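Long-range contacts in DUF1993 domain-containing protein (Shewanella denitrificans, PDB 2OQM), which is of unknown function but belongs to the DinB family of helical-bundle proteins, many of which are thought to be metal-dependent enzymes: residues A38-F46 with Y166-V174; I70-D78 with D99-R110. All coordinates share one frame; numbering follows the deposited sequence.

Contact 1 of 2, residues A38-F46 with Y166-V174; sequences AIFDKAEAF and YGILRHNGV. With EDO (1,2-ethanediol), chain T.
N172, whose carbonyl oxygen lies against F46, grips I168 O twice: its ND2 bonds at 2.9 Å in a nearly straight line (176°), and its backbone N reaches the same oxygen from the opposite face of the carbonyl plane. ND2 also donates to S60 OG, and the two bonds probably fix the rotation of the amide. With chi1 at 172°, the F46 ring stretches away from its own backbone N toward the end of the other helix, with CZ 3.3 Å from N172 O. There the helix closes in a Schellman motif at G173, whose positive phi suits glycine; a CB there would also press tightly on F46 CE1. V174 CG2 sits over one face of the F46 ring in a CH-pi contact, 4.0 Å from the centroid, while V174 CG1 rests 3.8 Å from K42 C. An alanine in place of F46 is likely to open a gap beside this turn and leave V174 CG2 without its aromatic partner. Helices 13-50 and 146-172 are the first and last long helices of the four-helix bundle; over 38-46 and 166-172 their axes approach to 10.9 Å at 21°. L169 reaches across with both branches: CD1 meets I39 CG2 tightly at 3.5 Å, and CD2 meets A43 CB at 3.8 Å. I39 CD1 comes to the edge of the Y166 ring, which meets F160 of the second subunit edge-to-face.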
ATOM      1  N   ALA A  38     -12.284  11.514   2.585  1.00 29.98           N
ATOM      2  CA  ALA A  38     -13.517  11.091   1.873  1.00 32.82           C
ATOM      3  C   ALA A  38     -14.140   9.820   2.455  1.00 32.21           C
ATOM      4  O   ALA A  38     -15.365   9.655   2.501  1.00 31.87           O
ATOM      5  CB  ALA A  38     -13.197  10.821   0.356  1.00 31.16           C
ATOM      6  N   ILE A  39     -13.274   8.891   2.835  1.00 29.62           N
ATOM      7  CA  ILE A  39     -13.665   7.699   3.590  1.00 29.23           C
ATOM      8  C   ILE A  39     -14.421   8.064   4.889  1.00 29.67           C
ATOM      9  O   ILE A  39     -15.428   7.435   5.222  1.00 28.61           O
ATOM     10  CB  ILE A  39     -12.443   6.830   3.840  1.00 28.99           C
ATOM     11  CG1 ILE A  39     -11.999   6.186   2.504  1.00 33.62           C
ATOM     12  CG2 ILE A  39     -12.710   5.686   4.857  1.00 31.20           C
ATOM     13  CD1 ILE A  39     -10.597   5.590   2.598  1.00 24.78           C
ATOM     14  N   PHE A  40     -13.966   9.109   5.589  1.00 27.93           N
ATOM     15  CA  PHE A  40     -14.597   9.527   6.829  1.00 26.05           C
ATOM     16  C   PHE A  40     -15.890  10.241   6.616  1.00 27.98           C
ATOM     17  O   PHE A  40     -16.774  10.235   7.503  1.00 28.32           O
ATOM     18  CB  PHE A  40     -13.615  10.318   7.684  1.00 30.07           C
ATOM     19  CG  PHE A  40     -12.756   9.412   8.572  1.00 28.90           C
ATOM     20  CD1 PHE A  40     -13.290   8.862   9.721  1.00 33.80           C
ATOM     21  CD2 PHE A  40     -11.495   9.003   8.191  1.00 29.72           C
ATOM     22  CE1 PHE A  40     -12.549   8.013  10.525  1.00 38.21           C
ATOM     23  CE2 PHE A  40     -10.749   8.160   8.999  1.00 36.12           C
ATOM     24  CZ  PHE A  40     -11.285   7.657  10.155  1.00 36.46           C
ATOM     25  N   ASP A  41     -16.047  10.859   5.449  1.00 27.00           N
ATOM     26  CA  ASP A  41     -17.353  11.379   5.084  1.00 27.43           C
ATOM     27  C   ASP A  41     -18.378  10.248   5.004  1.00 25.63           C
ATOM     28  O   ASP A  41     -19.510  10.406   5.440  1.00 24.95           O
ATOM     29  CB  ASP A  41     -17.337  12.127   3.742  1.00 28.22           C
ATOM     30  CG  ASP A  41     -16.436  13.353   3.726  1.00 34.69           C
ATOM     31  OD1 ASP A  41     -16.024  13.894   4.797  1.00 33.03           O
ATOM     32  OD2 ASP A  41     -16.129  13.760   2.578  1.00 35.01           O
ATOM     33  N   LYS A  42     -18.012   9.104   4.440  1.00 28.29           N
ATOM     34  CA  LYS A  42     -18.922   7.954   4.454  1.00 26.77           C
ATOM     35  C   LYS A  42     -19.179   7.440   5.857  1.00 27.35           C
ATOM     36  O   LYS A  42     -20.307   7.069   6.152  1.00 29.62           O
ATOM     37  CB  LYS A  42     -18.429   6.824   3.533  1.00 27.86           C
ATOM     38  CG  LYS A  42     -18.300   7.319   2.088  1.00 36.06           C
ATOM     39  CD  LYS A  42     -18.832   6.307   1.125  1.00 43.50           C
ATOM     40  CE  LYS A  42     -18.936   6.850  -0.277  1.00 47.85           C
ATOM     41  NZ  LYS A  42     -19.093   5.716  -1.240  1.00 55.49           N
ATOM     42  N   ALA A  43     -18.149   7.412   6.712  1.00 26.65           N
ATOM     43  CA  ALA A  43     -18.328   6.996   8.122  1.00 25.33           C
ATOM     44  C   ALA A  43     -19.328   7.910   8.858  1.00 25.28           C
ATOM     45  O   ALA A  43     -20.185   7.438   9.572  1.00 24.23           O
ATOM     46  CB  ALA A  43     -16.999   6.927   8.851  1.00 27.42           C
ATOM     47  N   GLU A  44     -19.252   9.219   8.644  1.00 27.39           N
ATOM     48  CA  GLU A  44     -20.278  10.114   9.201  1.00 26.50           C
ATOM     49  C   GLU A  44     -21.665   9.842   8.665  1.00 27.28           C
ATOM     50  O   GLU A  44     -22.663   9.882   9.425  1.00 29.31           O
ATOM     51  CB  GLU A  44     -19.958  11.581   8.893  1.00 31.01           C
ATOM     52  CG  GLU A  44     -18.721  12.099   9.505  1.00 34.04           C
ATOM     53  CD  GLU A  44     -18.666  13.614   9.448  1.00 42.55           C
ATOM     54  OE1 GLU A  44     -19.338  14.260  10.257  1.00 46.43           O
ATOM     55  OE2 GLU A  44     -17.929  14.152   8.612  1.00 42.52           O
ATOM     56  N   ALA A  45     -21.774   9.610   7.357  1.00 28.92           N
ATOM     57  CA  ALA A  45     -23.088   9.263   6.776  1.00 29.52           C
ATOM     58  C   ALA A  45     -23.642   8.004   7.430  1.00 27.44           C
ATOM     59  O   ALA A  45     -24.767   8.003   7.896  1.00 28.11           O
ATOM     60  CB  ALA A  45     -23.033   9.135   5.250  1.00 28.34           C
ATOM     61  N   PHE A  46     -22.832   6.963   7.541  1.00 26.49           N
ATOM     62  CA  PHE A  46     -23.231   5.724   8.200  1.00 24.88           C
ATOM     63  C   PHE A  46     -23.721   5.915   9.637  1.00 27.60           C
ATOM     64  O   PHE A  46     -24.707   5.335  10.065  1.00 28.53           O
ATOM     65  CB  PHE A  46     -22.026   4.796   8.236  1.00 25.10           C
ATOM     66  CG  PHE A  46     -22.224   3.567   9.031  1.00 27.24           C
ATOM     67  CD1 PHE A  46     -22.861   2.469   8.488  1.00 28.02           C
ATOM     68  CD2 PHE A  46     -21.714   3.463  10.315  1.00 29.03           C
ATOM     69  CE1 PHE A  46     -22.977   1.318   9.216  1.00 30.82           C
ATOM     70  CE2 PHE A  46     -21.875   2.310  11.043  1.00 28.42           C
ATOM     71  CZ  PHE A  46     -22.500   1.262  10.506  1.00 24.29           C
ATOM     72  N   TYR A 166      -9.582   1.760   6.596  1.00 21.82           N
ATOM     73  CA  TYR A 166     -10.678   1.397   5.751  1.00 20.46           C
ATOM     74  C   TYR A 166     -11.358   0.112   6.210  1.00 23.00           C
ATOM     75  O   TYR A 166     -12.569   0.045   6.302  1.00 21.20           O
ATOM     76  CB  TYR A 166     -10.147   1.266   4.344  1.00 21.69           C
ATOM     77  CG  TYR A 166     -11.073   0.792   3.266  1.00 24.43           C
ATOM     78  CD1 TYR A 166     -11.434  -0.559   3.166  1.00 25.86           C
ATOM     79  CD2 TYR A 166     -11.541   1.689   2.247  1.00 24.13           C
ATOM     80  CE1 TYR A 166     -12.301  -0.979   2.173  1.00 21.73           C
ATOM     81  CE2 TYR A 166     -12.331   1.241   1.230  1.00 26.74           C
ATOM     82  CZ  TYR A 166     -12.700  -0.086   1.179  1.00 26.07           C
ATOM     83  OH  TYR A 166     -13.471  -0.516   0.123  1.00 27.12           O
ATOM     84  N   GLY A 167     -10.563  -0.923   6.494  1.00 22.52           N
ATOM     85  CA  GLY A 167     -11.066  -2.204   6.966  1.00 19.50           C
ATOM     86  C   GLY A 167     -11.865  -2.140   8.262  1.00 19.66           C
ATOM     87  O   GLY A 167     -12.889  -2.787   8.425  1.00 20.44           O
ATOM     88  N   ILE A 168     -11.381  -1.337   9.206  1.00 22.51           N
ATOM     89  CA  ILE A 168     -12.116  -1.139  10.439  1.00 19.34           C
ATOM     90  C   ILE A 168     -13.515  -0.604  10.121  1.00 22.73           C
ATOM     91  O   ILE A 168     -14.503  -1.092  10.676  1.00 21.82           O
ATOM     92  CB  ILE A 168     -11.368  -0.216  11.459  1.00 22.21           C
ATOM     93  CG1 ILE A 168     -10.090  -0.900  11.949  1.00 23.99           C
ATOM     94  CG2 ILE A 168     -12.261   0.061  12.678  1.00 17.77           C
ATOM     95  CD1 ILE A 168      -9.124   0.019  12.695  1.00 19.57           C
ATOM     96  N   LEU A 169     -13.602   0.407   9.255  1.00 21.44           N
ATOM     97  CA  LEU A 169     -14.886   1.036   8.958  1.00 20.93           C
ATOM     98  C   LEU A 169     -15.783   0.072   8.226  1.00 21.35           C
ATOM     99  O   LEU A 169     -16.947  -0.096   8.546  1.00 23.06           O
ATOM    100  CB  LEU A 169     -14.685   2.291   8.148  1.00 21.74           C
ATOM    101  CG  LEU A 169     -14.039   3.405   8.970  1.00 21.02           C
ATOM    102  CD1 LEU A 169     -13.576   4.537   8.006  1.00 21.55           C
ATOM    103  CD2 LEU A 169     -15.068   3.879  10.027  1.00 23.99           C
ATOM    104  N   ARG A 170     -15.213  -0.589   7.253  1.00 22.26           N
ATOM    105  CA  ARG A 170     -15.943  -1.569   6.456  0.50 21.21           C
ATOM    106  C   ARG A 170     -16.512  -2.701   7.322  1.00 21.87           C
ATOM    107  O   ARG A 170     -17.681  -3.089   7.206  1.00 21.49           O
ATOM    108  CB  ARG A 170     -14.987  -2.120   5.404  0.50 24.29           C
ATOM    109  CG  ARG A 170     -15.612  -2.952   4.337  0.50 26.99           C
ATOM    110  CD  ARG A 170     -16.621  -2.185   3.504  0.50 31.22           C
ATOM    111  NE  ARG A 170     -17.310  -3.083   2.590  0.50 29.59           N
ATOM    112  CZ  ARG A 170     -16.880  -3.401   1.371  0.50 29.01           C
ATOM    113  NH1 ARG A 170     -15.771  -2.883   0.868  0.50 31.34           N
ATOM    114  NH2 ARG A 170     -17.583  -4.242   0.627  0.50 38.57           N
ATOM    115  N   HIS A 171     -15.700  -3.196   8.235  1.00 23.67           N
ATOM    116  CA  HIS A 171     -16.078  -4.245   9.174  1.00 21.86           C
ATOM    117  C   HIS A 171     -17.261  -3.836  10.033  1.00 21.44           C
ATOM    118  O   HIS A 171     -18.087  -4.664  10.389  1.00 22.36           O
ATOM    119  CB  HIS A 171     -14.828  -4.595  10.021  1.00 22.37           C
ATOM    120  CG  HIS A 171     -15.054  -5.605  11.108  1.00 20.81           C
ATOM    121  ND1 HIS A 171     -15.340  -6.921  10.849  1.00 22.62           N
ATOM    122  CD2 HIS A 171     -14.951  -5.498  12.458  1.00 26.04           C
ATOM    123  CE1 HIS A 171     -15.463  -7.579  11.996  1.00 24.51           C
ATOM    124  NE2 HIS A 171     -15.240  -6.736  12.992  1.00 22.12           N
ATOM    125  N   ASN A 172     -17.322  -2.557  10.393  1.00 23.98           N
ATOM    126  CA  ASN A 172     -18.388  -2.008  11.218  1.00 24.79           C
ATOM    127  C   ASN A 172     -19.666  -1.693  10.452  1.00 26.04           C
ATOM    128  O   ASN A 172     -20.682  -1.410  11.073  1.00 25.06           O
ATOM    129  CB  ASN A 172     -17.890  -0.759  11.953  1.00 24.89           C
ATOM    130  CG  ASN A 172     -17.244  -1.093  13.260  1.00 31.79           C
ATOM    131  OD1 ASN A 172     -17.942  -1.163  14.267  1.00 27.29           O
ATOM    132  ND2 ASN A 172     -15.894  -1.323  13.255  1.00 26.19           N
ATOM    133  N   GLY A 173     -19.602  -1.763   9.123  1.00 23.69           N
ATOM    134  CA  GLY A 173     -20.764  -1.628   8.239  1.00 24.56           C
ATOM    135  C   GLY A 173     -20.755  -0.432   7.287  1.00 23.17           C
ATOM    136  O   GLY A 173     -21.688  -0.272   6.499  1.00 22.92           O
ATOM    137  N   VAL A 174     -19.717   0.411   7.367  1.00 21.81           N
ATOM    138  CA  VAL A 174     -19.618   1.568   6.515  1.00 21.15           C
ATOM    139  C   VAL A 174     -19.454   1.139   5.072  1.00 23.14           C
ATOM    140  O   VAL A 174     -18.580   0.381   4.767  1.00 22.80           O
ATOM    141  CB  VAL A 174     -18.456   2.465   6.930  1.00 22.17           C
ATOM    142  CG1 VAL A 174     -18.356   3.732   6.002  1.00 21.23           C
ATOM    143  CG2 VAL A 174     -18.639   2.864   8.333  1.00 21.43           C
TER
HETATM  144  C1  EDO T 176     -18.847  -9.487   9.431  1.00 29.32           C
HETATM  145  O1  EDO T 176     -17.751  -9.851   8.605  1.00 35.65           O
HETATM  146  C2  EDO T 176     -18.625  -8.124  10.124  1.00 33.58           C
HETATM  147  O2  EDO T 176     -19.077  -7.024   9.299  1.00 29.49           O

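Contact 2 of 2, residues I70-D78 with D99-R110; sequences IRQVQIACD and DSETTLAELRQR
Q74 lays its amide against the carboxylate of D99, the two planes 25° apart and stacked, with Q74 CD 3.7 Å from D99 OD1. The chain of Q74 runs out extended beyond CG, and this brings NE2 to E101 OE1 at 2.8 Å; the acceptor is met on its anti side, and the bond is bent. A weak bond from the same nitrogen to D99 O adds to the hold, and the other end of the amide, OE1, takes an N-H of R71.

Helices 69-87 and 104-119 are the middle pair of the up-down-down-up bundle expected of a DinB protein, and their segments 70-78 and 104-110 run nearly parallel (10°). The loop before the second is tied down by a capping box of T103 and E106.

R110 is the hub of the charges. Its NH1 and NH2 both point end-on at the single oxygen D99 OD1, with NH2 at 2.7 Å, while NH1 also bonds to E101 OE2 at 3.0 Å on the syn side. NH2 turns to D78 OD1 as well, at 3.0 Å, meeting that oxygen from above its carboxylate plane. Three acids thus surround the edge of one guanidinium, one face of which lies under Q74 CB, and this positive charge probably offsets the repulsion between the D78 and D99 carboxylates. A water joins R110 NE to D78 OD1, and another links R71, D78 and D99. Beside the polar network the packing turns apolar: L107 CD2 touches V73 CG1 at 4.0 Å and I70 CG2 at 4.1 Å, and C77 SG lies 3.8 Å from R110 CG.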
ATOM      1  N   ILE A  70      -8.438   5.567  15.371  1.00 21.77           N
ATOM      2  CA  ILE A  70      -7.791   6.855  15.647  1.00 22.80           C
ATOM      3  C   ILE A  70      -6.277   6.701  15.402  1.00 24.49           C
ATOM      4  O   ILE A  70      -5.638   7.503  14.717  1.00 23.69           O
ATOM      5  CB  ILE A  70      -8.027   7.278  17.076  1.00 24.82           C
ATOM      6  CG1 ILE A  70      -9.468   7.732  17.295  1.00 27.30           C
ATOM      7  CG2 ILE A  70      -7.051   8.438  17.433  1.00 26.00           C
ATOM      8  CD1 ILE A  70      -9.959   7.704  18.793  1.00 25.31           C
ATOM      9  N   ARG A  71      -5.723   5.613  15.911  1.00 25.08           N
ATOM     10  CA  ARG A  71      -4.295   5.376  15.798  1.00 23.18           C
ATOM     11  C   ARG A  71      -3.834   5.098  14.393  1.00 23.33           C
ATOM     12  O   ARG A  71      -2.809   5.586  13.951  1.00 23.56           O
ATOM     13  CB  ARG A  71      -3.850   4.225  16.726  1.00 27.39           C
ATOM     14  CG  ARG A  71      -3.920   4.521  18.176  1.00 32.91           C
ATOM     15  CD  ARG A  71      -2.820   5.468  18.634  1.00 44.77           C
ATOM     16  NE  ARG A  71      -1.469   4.920  18.620  1.00 53.33           N
ATOM     17  CZ  ARG A  71      -0.411   5.440  17.973  1.00 54.60           C
ATOM     18  NH1 ARG A  71      -0.519   6.551  17.232  1.00 53.21           N
ATOM     19  NH2 ARG A  71       0.791   4.849  18.088  1.00 50.10           N
ATOM     20  N   GLN A  72      -4.608   4.334  13.640  1.00 24.21           N
ATOM     21  CA  GLN A  72      -4.285   4.094  12.256  1.00 25.16           C
ATOM     22  C   GLN A  72      -4.169   5.409  11.496  1.00 26.41           C
ATOM     23  O   GLN A  72      -3.283   5.526  10.641  1.00 26.54           O
ATOM     24  CB  GLN A  72      -5.347   3.222  11.564  1.00 24.23           C
ATOM     25  CG  GLN A  72      -5.564   1.808  12.094  1.00 27.57           C
ATOM     26  CD  GLN A  72      -4.290   0.993  12.011  1.00 27.46           C
ATOM     27  OE1 GLN A  72      -3.547   1.124  11.045  1.00 28.08           O
ATOM     28  NE2 GLN A  72      -4.033   0.146  13.012  1.00 27.60           N
ATOM     29  N   VAL A  73      -5.093   6.343  11.739  1.00 24.60           N
ATOM     30  CA  VAL A  73      -5.110   7.633  11.027  1.00 24.22           C
ATOM     31  C   VAL A  73      -3.867   8.413  11.424  1.00 24.47           C
ATOM     32  O   VAL A  73      -3.172   8.961  10.558  1.00 26.07           O
ATOM     33  CB  VAL A  73      -6.397   8.420  11.289  1.00 24.48           C
ATOM     34  CG1 VAL A  73      -6.335   9.852  10.745  1.00 21.44           C
ATOM     35  CG2 VAL A  73      -7.625   7.633  10.673  1.00 25.52           C
ATOM     36  N   GLN A  74      -3.567   8.428  12.710  1.00 24.80           N
ATOM     37  CA  GLN A  74      -2.408   9.136  13.202  1.00 25.33           C
ATOM     38  C   GLN A  74      -1.115   8.581  12.583  1.00 23.03           C
ATOM     39  O   GLN A  74      -0.233   9.348  12.157  1.00 25.13           O
ATOM     40  CB  GLN A  74      -2.341   9.048  14.743  1.00 22.47           C
ATOM     41  CG  GLN A  74      -3.501   9.732  15.494  1.00 22.30           C
ATOM     42  CD  GLN A  74      -3.512   9.463  16.978  1.00 26.12           C
ATOM     43  OE1 GLN A  74      -3.069   8.417  17.416  1.00 27.08           O
ATOM     44  NE2 GLN A  74      -4.004  10.428  17.765  1.00 26.84           N
ATOM     45  N   ILE A  75      -1.025   7.261  12.494  1.00 25.77           N
ATOM     46  CA  ILE A  75       0.167   6.609  11.941  1.00 24.84           C
ATOM     47  C   ILE A  75       0.252   6.829  10.445  1.00 27.61           C
ATOM     48  O   ILE A  75       1.324   7.084   9.947  1.00 26.83           O
ATOM     49  CB  ILE A  75       0.262   5.105  12.256  1.00 23.96           C
ATOM     50  CG1 ILE A  75       0.280   4.887  13.768  1.00 28.34           C
ATOM     51  CG2 ILE A  75       1.574   4.556  11.663  1.00 21.99           C
ATOM     52  CD1 ILE A  75      -0.105   3.495  14.280  1.00 26.54           C
ATOM     53  N   ALA A  76      -0.872   6.779   9.739  1.00 21.75           N
ATOM     54  CA  ALA A  76      -0.875   7.150   8.321  1.00 26.16           C
ATOM     55  C   ALA A  76      -0.376   8.554   8.122  1.00 23.29           C
ATOM     56  O   ALA A  76       0.470   8.784   7.289  1.00 22.61           O
ATOM     57  CB  ALA A  76      -2.248   6.950   7.651  1.00 23.99           C
ATOM     58  N   CYS A  77      -0.846   9.506   8.909  1.00 24.43           N
ATOM     59  CA  CYS A  77      -0.415  10.872   8.741  1.00 24.69           C
ATOM     60  C   CYS A  77       1.094  11.023   9.013  1.00 26.79           C
ATOM     61  O   CYS A  77       1.804  11.712   8.279  1.00 26.97           O
ATOM     62  CB  CYS A  77      -1.204  11.787   9.666  1.00 26.86           C
ATOM     63  SG  CYS A  77      -2.957  12.072   9.229  1.00 25.09           S
ATOM     64  N   ASP A  78       1.559  10.385  10.070  1.00 25.67           N
ATOM     65  CA  ASP A  78       2.971  10.436  10.461  1.00 26.52           C
ATOM     66  C   ASP A  78       3.846   9.770   9.426  1.00 24.11           C
ATOM     67  O   ASP A  78       4.907  10.263   9.092  1.00 25.27           O
ATOM     68  CB  ASP A  78       3.196   9.772  11.818  1.00 28.35           C
ATOM     69  CG  ASP A  78       2.888  10.672  12.985  1.00 33.28           C
ATOM     70  OD1 ASP A  78       2.682  11.891  12.819  1.00 38.74           O
ATOM     71  OD2 ASP A  78       2.855  10.126  14.095  1.00 40.08           O
ATOM     72  N   ASP A  99      -0.385  13.265  19.483  1.00 46.89           N
ATOM     73  CA  ASP A  99      -1.333  12.148  19.354  1.00 43.32           C
ATOM     74  C   ASP A  99      -2.460  12.161  20.376  1.00 41.57           C
ATOM     75  O   ASP A  99      -2.930  11.122  20.823  1.00 39.88           O
ATOM     76  CB  ASP A  99      -0.613  10.811  19.386  1.00 43.60           C
ATOM     77  CG  ASP A  99       0.133  10.520  18.084  1.00 46.79           C
ATOM     78  OD1 ASP A  99      -0.218  11.104  17.029  1.00 46.02           O
ATOM     79  OD2 ASP A  99       1.049   9.684  18.110  1.00 51.47           O
ATOM     80  N   SER A 100      -2.922  13.354  20.701  1.00 41.74           N
ATOM     81  CA  SER A 100      -3.967  13.528  21.704  1.00 41.86           C
ATOM     82  C   SER A 100      -5.394  13.435  21.151  1.00 39.37           C
ATOM     83  O   SER A 100      -6.355  13.577  21.914  1.00 39.62           O
ATOM     84  CB  SER A 100      -3.791  14.913  22.334  1.00 42.62           C
ATOM     85  OG  SER A 100      -3.857  15.920  21.310  1.00 50.24           O
ATOM     86  N   GLU A 101      -5.543  13.250  19.833  1.00 35.16           N
ATOM     87  CA  GLU A 101      -6.854  13.345  19.191  1.00 33.91           C
ATOM     88  C   GLU A 101      -7.797  12.261  19.679  1.00 35.09           C
ATOM     89  O   GLU A 101      -7.410  11.095  19.805  1.00 36.16           O
ATOM     90  CB  GLU A 101      -6.736  13.190  17.671  1.00 32.10           C
ATOM     91  CG  GLU A 101      -6.008  14.305  16.945  1.00 34.79           C
ATOM     92  CD  GLU A 101      -4.516  14.110  16.777  1.00 36.91           C
ATOM     93  OE1 GLU A 101      -3.961  13.167  17.346  1.00 30.52           O
ATOM     94  OE2 GLU A 101      -3.884  14.953  16.101  1.00 32.16           O
ATOM     95  N   THR A 102      -9.037  12.638  19.940  1.00 33.97           N
ATOM     96  CA  THR A 102     -10.059  11.674  20.324  1.00 35.96           C
ATOM     97  C   THR A 102     -11.318  11.779  19.480  1.00 35.61           C
ATOM     98  O   THR A 102     -12.193  10.918  19.570  1.00 36.99           O
ATOM     99  CB  THR A 102     -10.427  11.822  21.830  1.00 35.86           C
ATOM    100  OG1 THR A 102     -10.873  13.155  22.106  1.00 37.18           O
ATOM    101  CG2 THR A 102      -9.225  11.545  22.708  1.00 35.82           C
ATOM    102  N   THR A 103     -11.419  12.820  18.654  1.00 32.47           N
ATOM    103  CA  THR A 103     -12.627  13.079  17.910  1.00 28.68           C
ATOM    104  C   THR A 103     -12.355  13.158  16.429  1.00 28.52           C
ATOM    105  O   THR A 103     -11.208  13.325  15.995  1.00 28.80           O
ATOM    106  CB  THR A 103     -13.275  14.374  18.343  1.00 30.20           C
ATOM    107  OG1 THR A 103     -12.490  15.493  17.868  1.00 28.92           O
ATOM    108  CG2 THR A 103     -13.444  14.400  19.892  1.00 33.71           C
ATOM    109  N   LEU A 104     -13.414  12.983  15.646  1.00 27.46           N
ATOM    110  CA  LEU A 104     -13.295  13.070  14.185  1.00 28.72           C
ATOM    111  C   LEU A 104     -12.784  14.468  13.787  1.00 26.98           C
ATOM    112  O   LEU A 104     -11.935  14.582  12.923  1.00 24.85           O
ATOM    113  CB  LEU A 104     -14.619  12.706  13.466  1.00 26.94           C
ATOM    114  CG  LEU A 104     -14.561  12.672  11.920  1.00 29.39           C
ATOM    115  CD1 LEU A 104     -13.379  11.912  11.408  1.00 29.91           C
ATOM    116  CD2 LEU A 104     -15.829  12.086  11.325  1.00 30.53           C
ATOM    117  N   ALA A 105     -13.241  15.524  14.475  1.00 27.36           N
ATOM    118  CA  ALA A 105     -12.814  16.868  14.105  1.00 27.88           C
ATOM    119  C   ALA A 105     -11.312  17.004  14.215  1.00 27.56           C
ATOM    120  O   ALA A 105     -10.628  17.575  13.350  1.00 27.32           O
ATOM    121  CB  ALA A 105     -13.519  17.932  14.984  1.00 22.98           C
ATOM    122  N   GLU A 106     -10.790  16.451  15.297  1.00 27.92           N
ATOM    123  CA  GLU A 106      -9.390  16.553  15.580  1.00 25.66           C
ATOM    124  C   GLU A 106      -8.564  15.791  14.564  1.00 27.07           C
ATOM    125  O   GLU A 106      -7.478  16.190  14.217  1.00 30.12           O
ATOM    126  CB  GLU A 106      -9.142  16.005  16.955  1.00 26.41           C
ATOM    127  CG  GLU A 106      -9.750  16.904  18.041  1.00 33.02           C
ATOM    128  CD  GLU A 106      -9.604  16.309  19.432  1.00 34.95           C
ATOM    129  OE1 GLU A 106      -9.627  15.067  19.569  1.00 37.93           O
ATOM    130  OE2 GLU A 106      -9.467  17.100  20.384  1.00 48.40           O
ATOM    131  N   LEU A 107      -9.061  14.639  14.143  1.00 27.60           N
ATOM    132  CA  LEU A 107      -8.406  13.848  13.117  1.00 25.78           C
ATOM    133  C   LEU A 107      -8.441  14.554  11.795  1.00 26.27           C
ATOM    134  O   LEU A 107      -7.448  14.559  11.094  1.00 23.87           O
ATOM    135  CB  LEU A 107      -9.053  12.465  12.993  1.00 27.75           C
ATOM    136  CG  LEU A 107      -8.814  11.488  14.136  1.00 32.66           C
ATOM    137  CD1 LEU A 107      -9.521  10.183  13.829  1.00 29.83           C
ATOM    138  CD2 LEU A 107      -7.283  11.248  14.414  1.00 28.65           C
ATOM    139  N   ARG A 108      -9.568  15.191  11.452  1.00 26.35           N
ATOM    140  CA  ARG A 108      -9.618  15.981  10.211  1.00 27.86           C
ATOM    141  C   ARG A 108      -8.598  17.117  10.242  1.00 27.37           C
ATOM    142  O   ARG A 108      -7.977  17.416   9.221  1.00 24.36           O
ATOM    143  CB  ARG A 108     -10.977  16.601  10.000  1.00 27.30           C
ATOM    144  CG  ARG A 108     -12.080  15.614   9.949  1.00 29.73           C
ATOM    145  CD  ARG A 108     -12.532  15.345   8.573  1.00 40.13           C
ATOM    146  NE  ARG A 108     -13.955  14.971   8.510  1.00 38.49           N
ATOM    147  CZ  ARG A 108     -14.454  14.220   7.543  1.00 36.58           C
ATOM    148  NH1 ARG A 108     -13.675  13.743   6.574  1.00 36.49           N
ATOM    149  NH2 ARG A 108     -15.728  13.917   7.566  1.00 36.45           N
ATOM    150  N   GLN A 109      -8.401  17.714  11.413  1.00 27.02           N
ATOM    151  CA  GLN A 109      -7.351  18.737  11.572  1.00 29.44           C
ATOM    152  C   GLN A 109      -5.949  18.159  11.355  1.00 27.66           C
ATOM    153  O   GLN A 109      -5.134  18.773  10.700  1.00 25.50           O
ATOM    154  CB  GLN A 109      -7.430  19.394  12.930  1.00 29.51           C
ATOM    155  CG  GLN A 109      -6.340  20.472  13.158  1.00 37.81           C
ATOM    156  CD  GLN A 109      -6.418  21.617  12.162  1.00 39.34           C
ATOM    157  OE1 GLN A 109      -5.461  21.887  11.415  1.00 47.64           O
ATOM    158  NE2 GLN A 109      -7.562  22.289  12.132  1.00 31.52           N
ATOM    159  N   ARG A 110      -5.707  16.964  11.870  1.00 28.07           N
ATOM    160  CA  ARG A 110      -4.401  16.287  11.724  1.00 27.14           C
ATOM    161  C   ARG A 110      -4.084  16.054  10.250  1.00 27.05           C
ATOM    162  O   ARG A 110      -2.980  16.382   9.778  1.00 26.19           O
ATOM    163  CB  ARG A 110      -4.416  14.981  12.496  1.00 28.00           C
ATOM    164  CG  ARG A 110      -3.154  14.107  12.401  1.00 32.68           C
ATOM    165  CD  ARG A 110      -2.037  14.666  13.140  1.00 40.51           C
ATOM    166  NE  ARG A 110      -0.972  13.681  13.353  1.00 37.67           N
ATOM    167  CZ  ARG A 110      -0.823  12.930  14.450  1.00 33.31           C
ATOM    168  NH1 ARG A 110      -1.690  12.967  15.452  1.00 31.82           N
ATOM    169  NH2 ARG A 110       0.220  12.148  14.545  1.00 34.18           N
TER
HETATM  170  O   HOH W   1       1.623   8.184  15.572  1.00 55.01           O
HETATM  171  O   HOH W   2      -5.333   9.972  20.716  1.00 53.74           O
HETATM  172  O   HOH W   3       1.046  13.736  11.457  1.00 28.35           O

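Overall arrangement
Contacts 1 and 2 each pair two near-parallel helices of one bundle, 13-50 with 146-172 and 69-87 with 104-119, and their centres lie 15 Å apart. They meet mainly where helix 104-119 faces helix 13-50: R108 NH2 forms a salt bridge with D41 OD1 at 2.8 Å and another with E44, while F40 CD1 packs on L104 CD1 at 3.5 Å. Separately, F40 touches V73 on helix 69-87. Apolar packing dominates contact 1, charge contact 2. The second subunit reaches contact 1, where H171 meets its counterpart, but does not touch contact 2. No active site is established; a formic acid, probably from the crystallisation liquor, lies about 4 Å from the side chain of D78.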